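Local coordinates for protein glycoside Hydrolase (PDB 5TA0) that probably cleaves the beta-linkages of agarose-derived chains as a family 86 glycoside hydrolase of a gut Bacteroides, held here in complex with neoagarooctaose, at residues Pro144-Gly149 / Glu199-Pro204; Trp206-Lys211 / Pro215-Thr220; Trp156-Lys161 / Thr170-Phe175. All blocks are in the same frame, centred on the assembly; numbering follows the deposited sequence.

Interaction 1: residues Pro144-Gly149 / Glu199-Pro204; sequences PFYPDG and EVINEP. With GAL (beta-D-galactopyranose), chain C; AAL (3,6-anhydro-alpha-L-galactopyranose), chain B.
Phe145 and Tyr146 meet Val200 and Ile201 where two loops leave neighbouring parallel strands, 134-140 and 197-199, of a TIM-type beta/alpha barrel. The packed part is small and wholly apolar at its centre. Ile201, stretched out with CG1 anti to its backbone N (chi1 -169°), pushes its terminal CD1 between the two aromatic residues: it lies 4.0 Å from Phe145 CD2, near the ring plane at the edge, and 3.8 Å from Tyr146 CB. Beside this, Phe145 CE2 comes within 3.4 Å of Val200 O, an oxygen that Asn140 also engages through its side-chain amide, and 4.3 Å from Val200 CG1. An alanine in place of Phe145 would be likely to open a gap beside Ile201 CD1 and strip Val200 CG1 of its aromatic neighbour. The outer side is looser: an inverse gamma turn centred on Pro147 leads the chain off to the exposed Asp148. At the inner end, Asn202-Glu203-Pro204 has the sequence and position in which clan GH-A hydrolases carry their acid/base, consistent with such a role for Glu203. His281 holds its OE2, while OE1 lies 2.8 Å from galactose O2 and 3.3 Å from O4 of the anhydrogalactose.

Interaction 2: residues Trp206-Lys211 / Pro215-Thr220; sequences WDIYDK and PKSSIT. With AAL (3,6-anhydro-alpha-L-galactopyranose), chain B; GAL (beta-D-galactopyranose), chain D; SO4 (sulfate ion), chain G.
In one of its two modelled conformers Lys216 NZ donates to Tyr209 O at 2.8 Å, nearly head-on to the carbonyl (C=O...N angle 163°), so this bond is probably not permanent. A bend at the last torsion turns the ammonium back to that oxygen. A second, weak bond runs from Lys216 N to Ile208 O, its N-H...O angle only 127°. Just past the helix end, Lys211 NZ reaches back to Asp207 OD1 in a salt bridge of 2.9 Å, meeting it from above the carboxylate plane. Asp210 has its own salt bridge to Arg263.

The arrangement is a helix-to-helix connection in the beta/alpha barrel, after its fourth strand: helix 204-210 ends in a wider pi-type turn, with Lys211 N bonded to Trp206 O, and the chain reverses into helix 219-236. Ser218 is the N-cap of that second helix, its OG bonded to Lys221 N. A sulfate, probably from the crystallisation liquor, sits at this helix start, taking the Ser218 N-H in a nearly straight bond (169°) and a further one from Lys221.

Outward from these bonds, the Tyr209 ring is sandwiched in CH-pi contacts. In the same Lys216 conformer, CG lies 3.5 Å above the centre of one face, and Ile219 CD1 stands over the other, offset toward the rim, 3.9 Å from Tyr209 CD2; Ser217 O comes in at the edge, in the ring plane. Nearer the core, Ile208 CG2 packs 3.3 Å from Ser217 OG. At the sugar end, the Trp206 indole lies between Lys211 CB on one face and C6 of the anhydrogalactose on the other, with Trp206 NE1 3.1 Å from its O3.

Interaction 3: residues Trp156-Lys161 / Thr170-Phe175; sequences WALSQK and TASGEF. With EDO (1,2-ethanediol), chain N.
Ser159 and Ala171 bring their backbones together, CA to CA 5.8 Å, as a loop extended in polyproline-like fashion at Leu158 and Ser159 runs past the first turn of helix 170-183. No direct hydrogen bond joins the two; a water does so instead, donating to Ser159 O at 2.9 Å and accepting from Ser172 N at 3.0 Å. It thus serves an amide of the first helical turn, where N-H groups have no carbonyl four residues back within the helix to bind.

The side chains close in around this bridge. Ser159 CB meets Ala171 CB at 3.8 Å, methylene against methyl, while the Ser159 hydroxyl, anti to the backbone N (chi1 -175°), is taken up by Glu166. Leu158 reaches over with its two branches to different residues: CD2 lies 4.2 Å from Ala171 CB and CD1 3.5 Å from Ser172 OG. That hydroxyl is no loose polar end, since it is hydrogen-bonded to Phe145 O. On the loop's outer side an ethanediol, probably from the crystallisation liquor, donates through O2 to Ala157 O.

The segment 156-161 belongs to the long loop that joins strand 134-140 of the beta/alpha barrel to helix 170-183, here folded back on that helix's start. Leu92 of helix 86-94 packs on Leu158 and Phe175, and from helix 219-236 Ile229 touches Ser172 and Thr228 touches Thr170, bedding the helix start between two helical neighbours and the loop.

How the interactions relate
From the N terminus, the chain leaves strand 134-140 and enters 144-149, the first half of interaction 1. Before that contact closes, the loop 156-161 folds onto the start of helix 170-183; interaction 3 is therefore nested inside the long excursion that interaction 1 completes after strand 197-199. Interaction 2 follows in series, closing the short connection between helices 204-210 and 219-236, with three residues between its segments. None of them cross. Interaction 1 touches both others, packing Tyr146 CE2 on Ile208 CD1 (3.7 Å) and Pro147 on Ser159, whereas interactions 2 and 3 stay about 9 Å apart at their nearest atoms. Interactions 1 and 2 share the anhydrogalactose, linking barrel loops to the glycan site.

Interaction 1: residues Pro144-Gly149 / Glu199-Pro204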
loop_
_atom_site.group_PDB
_atom_site.type_symbol
_atom_site.label_atom_id
_atom_site.label_comp_id
_atom_site.label_asym_id
_atom_site.label_seq_id
_atom_site.Cartn_x
_atom_site.Cartn_y
_atom_site.Cartn_z
ATOM N N PRO A 144 21.830 10.620 7.851
ATOM C CA PRO A 144 22.163 12.032 7.732
ATOM C C PRO A 144 21.884 12.626 6.340
ATOM O O PRO A 144 22.352 13.701 6.018
ATOM C CB PRO A 144 23.661 12.024 8.069
ATOM C CG PRO A 144 24.131 10.729 7.520
ATOM C CD PRO A 144 23.005 9.752 7.652
ATOM N N PHE A 145 21.094 11.930 5.524
ATOM C CA PHE A 145 20.806 12.350 4.136
ATOM C C PHE A 145 20.149 13.730 4.050
ATOM O O PHE A 145 20.505 14.526 3.172
ATOM C CB PHE A 145 19.926 11.281 3.449
ATOM C CG PHE A 145 19.663 11.539 1.983
ATOM C CD1 PHE A 145 20.671 11.433 1.050
ATOM C CD2 PHE A 145 18.406 11.890 1.551
ATOM C CE1 PHE A 145 20.422 11.635 -0.303
ATOM C CE2 PHE A 145 18.157 12.097 0.195
ATOM C CZ PHE A 145 19.164 11.977 -0.725
ATOM N N TYR A 146 19.189 14.035 4.928
ATOM C CA TYR A 146 18.555 15.358 4.905
ATOM C C TYR A 146 19.563 16.371 5.468
ATOM O O TYR A 146 20.069 16.167 6.551
ATOM C CB TYR A 146 17.284 15.438 5.725
ATOM C CG TYR A 146 16.471 16.671 5.437
ATOM C CD1 TYR A 146 15.890 16.864 4.191
ATOM C CD2 TYR A 146 16.283 17.673 6.384
ATOM C CE1 TYR A 146 15.122 17.986 3.915
ATOM C CE2 TYR A 146 15.497 18.785 6.105
ATOM C CZ TYR A 146 14.930 18.932 4.862
ATOM O OH TYR A 146 14.155 20.030 4.552
ATOM N N PRO A 147 19.878 17.419 4.701
ATOM C CA PRO A 147 21.014 18.266 5.096
ATOM C C PRO A 147 20.621 19.325 6.117
ATOM O O PRO A 147 20.419 20.488 5.772
ATOM C CB PRO A 147 21.503 18.830 3.753
ATOM C CG PRO A 147 20.301 18.832 2.882
ATOM C CD PRO A 147 19.426 17.707 3.327
ATOM N N ASP A 148 20.502 18.889 7.374
ATOM C CA ASP A 148 20.135 19.738 8.517
ATOM C C ASP A 148 21.318 20.010 9.443
ATOM O O ASP A 148 21.130 20.463 10.564
ATOM C CB ASP A 148 18.983 19.104 9.302
ATOM C CG ASP A 148 19.344 17.764 9.916
ATOM O OD1 ASP A 148 18.451 17.108 10.497
ATOM O OD2 ASP A 148 20.506 17.306 9.813
ATOM N N GLY A 149 22.536 19.708 8.994
ATOM C CA GLY A 149 23.737 19.887 9.814
ATOM C C GLY A 149 24.185 18.608 10.524
ATOM O O GLY A 149 25.219 18.621 11.183
ATOM N N GLU A 199 12.939 6.019 -4.047
ATOM C CA GLU A 199 12.307 6.987 -3.174
ATOM C C GLU A 199 13.385 7.940 -2.690
ATOM O O GLU A 199 14.522 7.552 -2.494
ATOM C CB GLU A 199 11.649 6.304 -1.976
ATOM C CG GLU A 199 10.538 5.298 -2.285
ATOM C CD GLU A 199 10.055 4.614 -1.011
ATOM O OE1 GLU A 199 10.877 3.982 -0.314
ATOM O OE2 GLU A 199 8.837 4.782 -0.686
ATOM N N VAL A 200 13.009 9.197 -2.485
ATOM C CA VAL A 200 13.999 10.193 -2.052
ATOM C C VAL A 200 14.430 9.962 -0.600
ATOM O O VAL A 200 15.626 9.836 -0.285
ATOM C CB VAL A 200 13.458 11.626 -2.280
ATOM C CG1 VAL A 200 14.336 12.682 -1.610
ATOM C CG2 VAL A 200 13.343 11.893 -3.790
ATOM N N ILE A 201 13.447 9.938 0.292
ATOM C CA ILE A 201 13.752 9.966 1.737
ATOM C C ILE A 201 12.604 9.395 2.546
ATOM O O ILE A 201 11.434 9.696 2.285
ATOM C CB ILE A 201 14.149 11.403 2.169
ATOM C CG1 ILE A 201 14.738 11.446 3.580
ATOM C CG2 ILE A 201 12.987 12.375 1.999
ATOM C CD1 ILE A 201 15.282 12.788 3.944
ATOM N N ASN A 202 12.924 8.582 3.543
ATOM C CA ASN A 202 11.907 7.904 4.341
ATOM C C ASN A 202 11.268 8.791 5.418
ATOM O O ASN A 202 11.982 9.364 6.247
ATOM C CB ASN A 202 12.552 6.699 5.025
ATOM C CG ASN A 202 11.560 5.814 5.726
ATOM O OD1 ASN A 202 10.737 5.171 5.092
ATOM N ND2 ASN A 202 11.644 5.751 7.065
ATOM N N GLU A 203 9.933 8.929 5.408
ATOM C CA GLU A 203 9.167 9.568 6.498
ATOM C C GLU A 203 9.781 10.884 6.994
ATOM O O GLU A 203 10.053 11.077 8.185
ATOM C CB GLU A 203 8.993 8.562 7.640
ATOM C CG GLU A 203 8.241 7.313 7.194
ATOM C CD GLU A 203 7.828 6.372 8.294
ATOM O OE1 GLU A 203 8.406 6.453 9.390
ATOM O OE2 GLU A 203 6.954 5.512 8.002
ATOM N N PRO A 204 9.973 11.838 6.072
ATOM C CA PRO A 204 10.714 13.035 6.433
ATOM C C PRO A 204 10.015 14.000 7.369
ATOM O O PRO A 204 10.690 14.615 8.198
ATOM C CB PRO A 204 11.022 13.683 5.087
ATOM C CG PRO A 204 9.894 13.230 4.186
ATOM C CD PRO A 204 9.654 11.801 4.635
HETATM C C1 GAL C . 8.782 3.179 11.684
HETATM C C2 GAL C . 9.755 3.298 10.522
HETATM C C3 GAL C . 10.477 2.008 10.175
HETATM C C4 GAL C . 10.782 1.145 11.395
HETATM C C5 GAL C . 9.618 1.038 12.340
HETATM C C6 GAL C . 9.878 0.208 13.611
HETATM O O2 GAL C . 9.053 3.708 9.357
HETATM O O3 GAL C . 11.700 2.469 9.581
HETATM O O4 GAL C . 11.905 1.732 12.078
HETATM O O5 GAL C . 9.318 2.375 12.739
HETATM O O6 GAL C . 10.170 -1.175 13.337
HETATM C C1 AAL B . 6.462 6.122 15.370
HETATM C C2 AAL B . 7.747 5.331 15.612
HETATM C C3 AAL B . 8.537 5.312 14.329
HETATM C C4 AAL B . 7.756 4.663 13.220
HETATM C C5 AAL B . 6.766 5.763 12.965
HETATM C C6 AAL B . 7.662 6.977 12.914
HETATM O O2 AAL B . 7.453 3.986 16.014
HETATM O O3 AAL B . 8.702 6.669 13.871
HETATM O O4 AAL B . 8.596 4.535 12.096
HETATM O O5 AAL B . 5.885 5.807 14.090
#

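Interaction 2: residues Trp206-Lys211 / Pro215-Thr220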
loop_
_atom_site.group_PDB
_atom_site.type_symbol
_atom_site.label_atom_id
_atom_site.label_comp_id
_atom_site.label_asym_id
_atom_site.label_seq_id
_atom_site.Cartn_x
_atom_site.Cartn_y
_atom_site.Cartn_z
ATOM N N TRP A 206 7.881 13.262 9.685
ATOM C CA TRP A 206 7.986 12.722 11.027
ATOM C C TRP A 206 9.205 13.334 11.734
ATOM O O TRP A 206 9.088 13.872 12.844
ATOM C CB TRP A 206 8.053 11.195 11.024
ATOM C CG TRP A 206 8.255 10.636 12.398
ATOM C CD1 TRP A 206 9.388 10.097 12.888
ATOM C CD2 TRP A 206 7.304 10.629 13.475
ATOM N NE1 TRP A 206 9.219 9.744 14.209
ATOM C CE2 TRP A 206 7.955 10.075 14.598
ATOM C CE3 TRP A 206 5.986 11.080 13.612
ATOM C CZ2 TRP A 206 7.306 9.927 15.845
ATOM C CZ3 TRP A 206 5.341 10.918 14.853
ATOM C CH2 TRP A 206 6.003 10.350 15.937
ATOM N N ASP A 207 10.376 13.267 11.102
ATOM C CA ASP A 207 11.575 13.845 11.733
ATOM C C ASP A 207 11.577 15.374 11.755
ATOM O O ASP A 207 12.044 15.976 12.728
ATOM C CB ASP A 207 12.845 13.333 11.043
ATOM C CG ASP A 207 13.342 12.038 11.620
ATOM O OD1 ASP A 207 14.246 12.084 12.466
ATOM O OD2 ASP A 207 12.881 10.980 11.234
ATOM N N ILE A 208 11.114 16.015 10.696
ATOM C CA ILE A 208 11.168 17.478 10.583
ATOM C C ILE A 208 10.168 18.166 11.505
ATOM O O ILE A 208 10.489 19.223 12.077
ATOM C CB ILE A 208 10.954 17.933 9.115
ATOM C CG1 ILE A 208 12.208 17.625 8.328
ATOM C CG2 ILE A 208 10.538 19.400 8.974
ATOM C CD1 ILE A 208 12.022 17.685 6.826
ATOM N N TYR A 209 8.972 17.611 11.626
ATOM C CA TYR A 209 7.844 18.340 12.213
ATOM C C TYR A 209 7.122 17.659 13.345
ATOM O O TYR A 209 6.738 18.338 14.299
ATOM C CB TYR A 209 6.812 18.701 11.135
ATOM C CG TYR A 209 6.195 20.018 11.441
ATOM C CD1 TYR A 209 5.069 20.128 12.258
ATOM C CD2 TYR A 209 6.814 21.182 10.995
ATOM C CE1 TYR A 209 4.548 21.383 12.588
ATOM C CE2 TYR A 209 6.309 22.411 11.298
ATOM C CZ TYR A 209 5.203 22.517 12.088
ATOM O OH TYR A 209 4.741 23.779 12.348
ATOM N N ASP A 210 6.886 16.347 13.250
ATOM C CA ASP A 210 5.887 15.691 14.118
ATOM C C ASP A 210 6.419 14.915 15.293
ATOM O O ASP A 210 5.688 14.759 16.279
ATOM C CB ASP A 210 4.981 14.783 13.269
ATOM C CG ASP A 210 4.293 15.548 12.182
ATOM O OD1 ASP A 210 3.863 16.692 12.411
ATOM O OD2 ASP A 210 4.153 15.012 11.058
ATOM N N LYS A 211 7.620 14.373 15.214
ATOM C CA LYS A 211 8.140 13.562 16.325
ATOM C C LYS A 211 8.368 14.432 17.562
ATOM O O LYS A 211 8.485 15.648 17.463
ATOM C CB LYS A 211 9.449 12.857 15.953
ATOM C CG LYS A 211 10.666 13.762 15.787
ATOM C CD LYS A 211 11.910 12.936 15.554
ATOM C CE LYS A 211 13.107 13.858 15.461
ATOM N NZ LYS A 211 14.358 13.105 15.190
ATOM N N PRO A 215 12.354 19.729 15.118
ATOM C CA PRO A 215 12.752 21.139 15.003
ATOM C C PRO A 215 11.683 22.035 14.404
ATOM O O PRO A 215 11.757 23.248 14.549
ATOM C CB PRO A 215 13.989 21.082 14.110
ATOM C CG PRO A 215 13.776 19.842 13.277
ATOM C CD PRO A 215 13.178 18.867 14.243
ATOM N N LYS A 216 10.684 21.438 13.754
ATOM C CA LYS A 216 9.639 22.182 13.058
ATOM C C LYS A 216 10.251 23.194 12.099
ATOM O O LYS A 216 9.910 24.376 12.076
ATOM C CB LYS A 216 8.599 22.765 14.027
ATOM C CG LYS A 216 7.702 21.666 14.595
ATOM C CD LYS A 216 6.752 22.205 15.636
ATOM C CE LYS A 216 6.300 21.100 16.569
ATOM N NZ LYS A 216 5.329 20.178 15.922
ATOM N N SER A 217 11.177 22.699 11.294
ATOM C CA SER A 217 11.739 23.455 10.190
ATOM C C SER A 217 10.781 23.442 8.995
ATOM O O SER A 217 9.700 22.843 9.046
ATOM C CB SER A 217 13.124 22.920 9.848
ATOM O OG SER A 217 13.054 21.555 9.468
ATOM N N SER A 218 11.144 24.158 7.956
ATOM C CA SER A 218 10.248 24.370 6.821
ATOM C C SER A 218 9.769 23.075 6.146
ATOM O O SER A 218 10.569 22.194 5.787
ATOM C CB SER A 218 10.889 25.294 5.769
ATOM O OG SER A 218 10.204 25.252 4.538
ATOM N N ILE A 219 8.459 22.988 5.944
ATOM C CA ILE A 219 7.833 21.854 5.275
ATOM C C ILE A 219 8.021 21.981 3.761
ATOM O O ILE A 219 8.389 20.986 3.087
ATOM C CB ILE A 219 6.340 21.799 5.652
ATOM C CG1 ILE A 219 6.186 21.412 7.122
ATOM C CG2 ILE A 219 5.563 20.861 4.742
ATOM C CD1 ILE A 219 4.790 21.599 7.670
ATOM N N THR A 220 7.792 23.154 3.179
ATOM C CA THR A 220 7.948 23.285 1.742
ATOM C C THR A 220 9.405 23.142 1.261
ATOM O O THR A 220 9.650 22.736 0.119
ATOM C CB THR A 220 7.283 24.540 1.175
ATOM O OG1 THR A 220 7.893 25.722 1.680
ATOM C CG2 THR A 220 5.804 24.575 1.483
HETATM C C1 AAL B . 6.462 6.122 15.370
HETATM C C2 AAL B . 7.747 5.331 15.612
HETATM C C3 AAL B . 8.537 5.312 14.329
HETATM C C4 AAL B . 7.756 4.663 13.220
HETATM C C5 AAL B . 6.766 5.763 12.965
HETATM C C6 AAL B . 7.662 6.977 12.914
HETATM O O2 AAL B . 7.453 3.986 16.014
HETATM O O3 AAL B . 8.702 6.669 13.871
HETATM O O4 AAL B . 8.596 4.535 12.096
HETATM O O5 AAL B . 5.885 5.807 14.090
HETATM C C1 GAL D . 3.321 7.527 18.858
HETATM C C2 GAL D . 4.312 6.524 18.306
HETATM C C3 GAL D . 4.773 6.909 16.904
HETATM C C4 GAL D . 3.580 7.213 16.009
HETATM C C5 GAL D . 2.692 8.253 16.679
HETATM C C6 GAL D . 1.521 8.647 15.801
HETATM O O1 GAL D . 2.786 7.107 20.128
HETATM O O2 GAL D . 5.471 6.449 19.134
HETATM O O3 GAL D . 5.563 5.811 16.437
HETATM O O4 GAL D . 2.805 6.029 15.767
HETATM O O5 GAL D . 2.242 7.702 17.926
HETATM O O6 GAL D . 0.737 9.649 16.451
HETATM S S SO4 G . 15.174 25.162 7.560
HETATM O O1 SO4 G . 15.266 23.733 7.078
HETATM O O2 SO4 G . 13.723 25.548 7.617
HETATM O O3 SO4 G . 15.795 25.311 8.917
HETATM O O4 SO4 G . 15.801 26.141 6.601
#

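Interaction 3: residues Trp156-Lys161 / Thr170-Phe175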
loop_
_atom_site.group_PDB
_atom_site.type_symbol
_atom_site.label_atom_id
_atom_site.label_comp_id
_atom_site.label_asym_id
_atom_site.label_seq_id
_atom_site.Cartn_x
_atom_site.Cartn_y
_atom_site.Cartn_z
ATOM N N TRP A 156 31.641 15.239 9.151
ATOM C CA TRP A 156 31.219 16.302 8.234
ATOM C C TRP A 156 29.731 16.138 7.947
ATOM O O TRP A 156 29.181 15.052 8.040
ATOM C CB TRP A 156 32.074 16.310 6.938
ATOM C CG TRP A 156 31.958 15.087 6.115
ATOM C CD1 TRP A 156 32.678 13.927 6.248
ATOM C CD2 TRP A 156 31.073 14.885 5.027
ATOM N NE1 TRP A 156 32.272 13.009 5.309
ATOM C CE2 TRP A 156 31.285 13.574 4.536
ATOM C CE3 TRP A 156 30.121 15.703 4.388
ATOM C CZ2 TRP A 156 30.567 13.063 3.454
ATOM C CZ3 TRP A 156 29.418 15.188 3.318
ATOM C CH2 TRP A 156 29.623 13.882 2.875
ATOM N N ALA A 157 29.120 17.234 7.545
ATOM C CA ALA A 157 27.679 17.290 7.252
ATOM C C ALA A 157 27.439 17.606 5.778
ATOM O O ALA A 157 28.159 18.427 5.198
ATOM C CB ALA A 157 27.018 18.359 8.098
ATOM N N LEU A 158 26.424 16.977 5.174
ATOM C CA LEU A 158 26.078 17.293 3.805
ATOM C C LEU A 158 25.754 18.788 3.665
ATOM O O LEU A 158 25.149 19.400 4.547
ATOM C CB LEU A 158 24.920 16.425 3.317
ATOM C CG LEU A 158 25.306 14.991 2.930
ATOM C CD1 LEU A 158 24.125 14.058 2.929
ATOM C CD2 LEU A 158 26.026 14.942 1.585
ATOM N N SER A 159 26.143 19.374 2.540
ATOM C CA SER A 159 25.977 20.786 2.296
ATOM C C SER A 159 24.564 21.274 2.536
ATOM O O SER A 159 23.622 20.655 2.045
ATOM C CB SER A 159 26.365 21.119 0.861
ATOM O OG SER A 159 26.291 22.523 0.699
ATOM N N GLN A 160 24.422 22.377 3.268
ATOM C CA GLN A 160 23.106 22.981 3.553
ATOM C C GLN A 160 22.797 24.179 2.661
ATOM O O GLN A 160 21.762 24.818 2.824
ATOM C CB GLN A 160 23.023 23.410 5.007
ATOM C CG GLN A 160 23.256 22.270 5.972
ATOM C CD GLN A 160 23.197 22.721 7.405
ATOM O OE1 GLN A 160 24.231 22.830 8.064
ATOM N NE2 GLN A 160 21.998 23.000 7.888
ATOM N N LYS A 161 23.657 24.454 1.695
ATOM C CA LYS A 161 23.511 25.618 0.820
ATOM C C LYS A 161 22.186 25.594 0.109
ATOM O O LYS A 161 21.630 24.547 -0.190
ATOM C CB LYS A 161 24.599 25.596 -0.276
ATOM C CG LYS A 161 26.037 25.744 0.197
ATOM C CD LYS A 161 26.392 27.179 0.543
ATOM C CE LYS A 161 27.814 27.304 1.090
ATOM N NZ LYS A 161 27.955 26.632 2.422
ATOM N N THR A 170 21.608 19.688 -3.272
ATOM C CA THR A 170 22.505 19.341 -4.378
ATOM C C THR A 170 23.499 18.254 -3.959
ATOM O O THR A 170 23.646 17.254 -4.673
ATOM C CB THR A 170 23.204 20.588 -4.924
ATOM O OG1 THR A 170 22.213 21.434 -5.555
ATOM C CG2 THR A 170 24.275 20.247 -5.908
ATOM N N ALA A 171 24.155 18.426 -2.818
ATOM C CA ALA A 171 25.164 17.452 -2.393
ATOM C C ALA A 171 24.541 16.109 -2.029
ATOM O O ALA A 171 25.062 15.057 -2.387
ATOM C CB ALA A 171 25.993 17.982 -1.248
ATOM N N SER A 172 23.417 16.134 -1.334
ATOM C CA SER A 172 22.685 14.925 -1.010
ATOM C C SER A 172 22.307 14.206 -2.307
ATOM O O SER A 172 22.486 12.982 -2.426
ATOM C CB SER A 172 21.407 15.260 -0.236
ATOM O OG SER A 172 21.724 15.846 1.028
ATOM N N GLY A 173 21.815 14.973 -3.282
ATOM C CA GLY A 173 21.438 14.390 -4.560
ATOM C C GLY A 173 22.593 13.787 -5.356
ATOM O O GLY A 173 22.447 12.746 -5.977
ATOM N N GLU A 174 23.711 14.487 -5.355
ATOM C CA GLU A 174 24.897 13.974 -6.023
ATOM C C GLU A 174 25.344 12.680 -5.362
ATOM O O GLU A 174 25.692 11.724 -6.047
ATOM C CB GLU A 174 26.027 14.993 -6.037
ATOM C CG GLU A 174 27.259 14.451 -6.721
ATOM C CD GLU A 174 28.427 15.407 -6.785
ATOM O OE1 GLU A 174 29.558 14.911 -6.617
ATOM O OE2 GLU A 174 28.236 16.602 -7.075
ATOM N N PHE A 175 25.355 12.646 -4.025
ATOM C CA PHE A 175 25.666 11.402 -3.336
ATOM C C PHE A 175 24.750 10.279 -3.853
ATOM O O PHE A 175 25.202 9.168 -4.158
ATOM C CB PHE A 175 25.525 11.561 -1.801
ATOM C CG PHE A 175 25.421 10.234 -1.099
ATOM C CD1 PHE A 175 26.552 9.429 -0.901
ATOM C CD2 PHE A 175 24.191 9.737 -0.716
ATOM C CE1 PHE A 175 26.419 8.162 -0.351
ATOM C CE2 PHE A 175 24.077 8.472 -0.175
ATOM C CZ PHE A 175 25.181 7.703 0.022
HETATM C C1 EDO N . 29.605 22.198 4.580
HETATM O O1 EDO N . 30.874 22.637 4.988
HETATM C C2 EDO N . 28.855 21.795 5.825
HETATM O O2 EDO N . 27.589 21.303 5.431
HETATM O O HOH W 1 22.677 18.441 0.350
#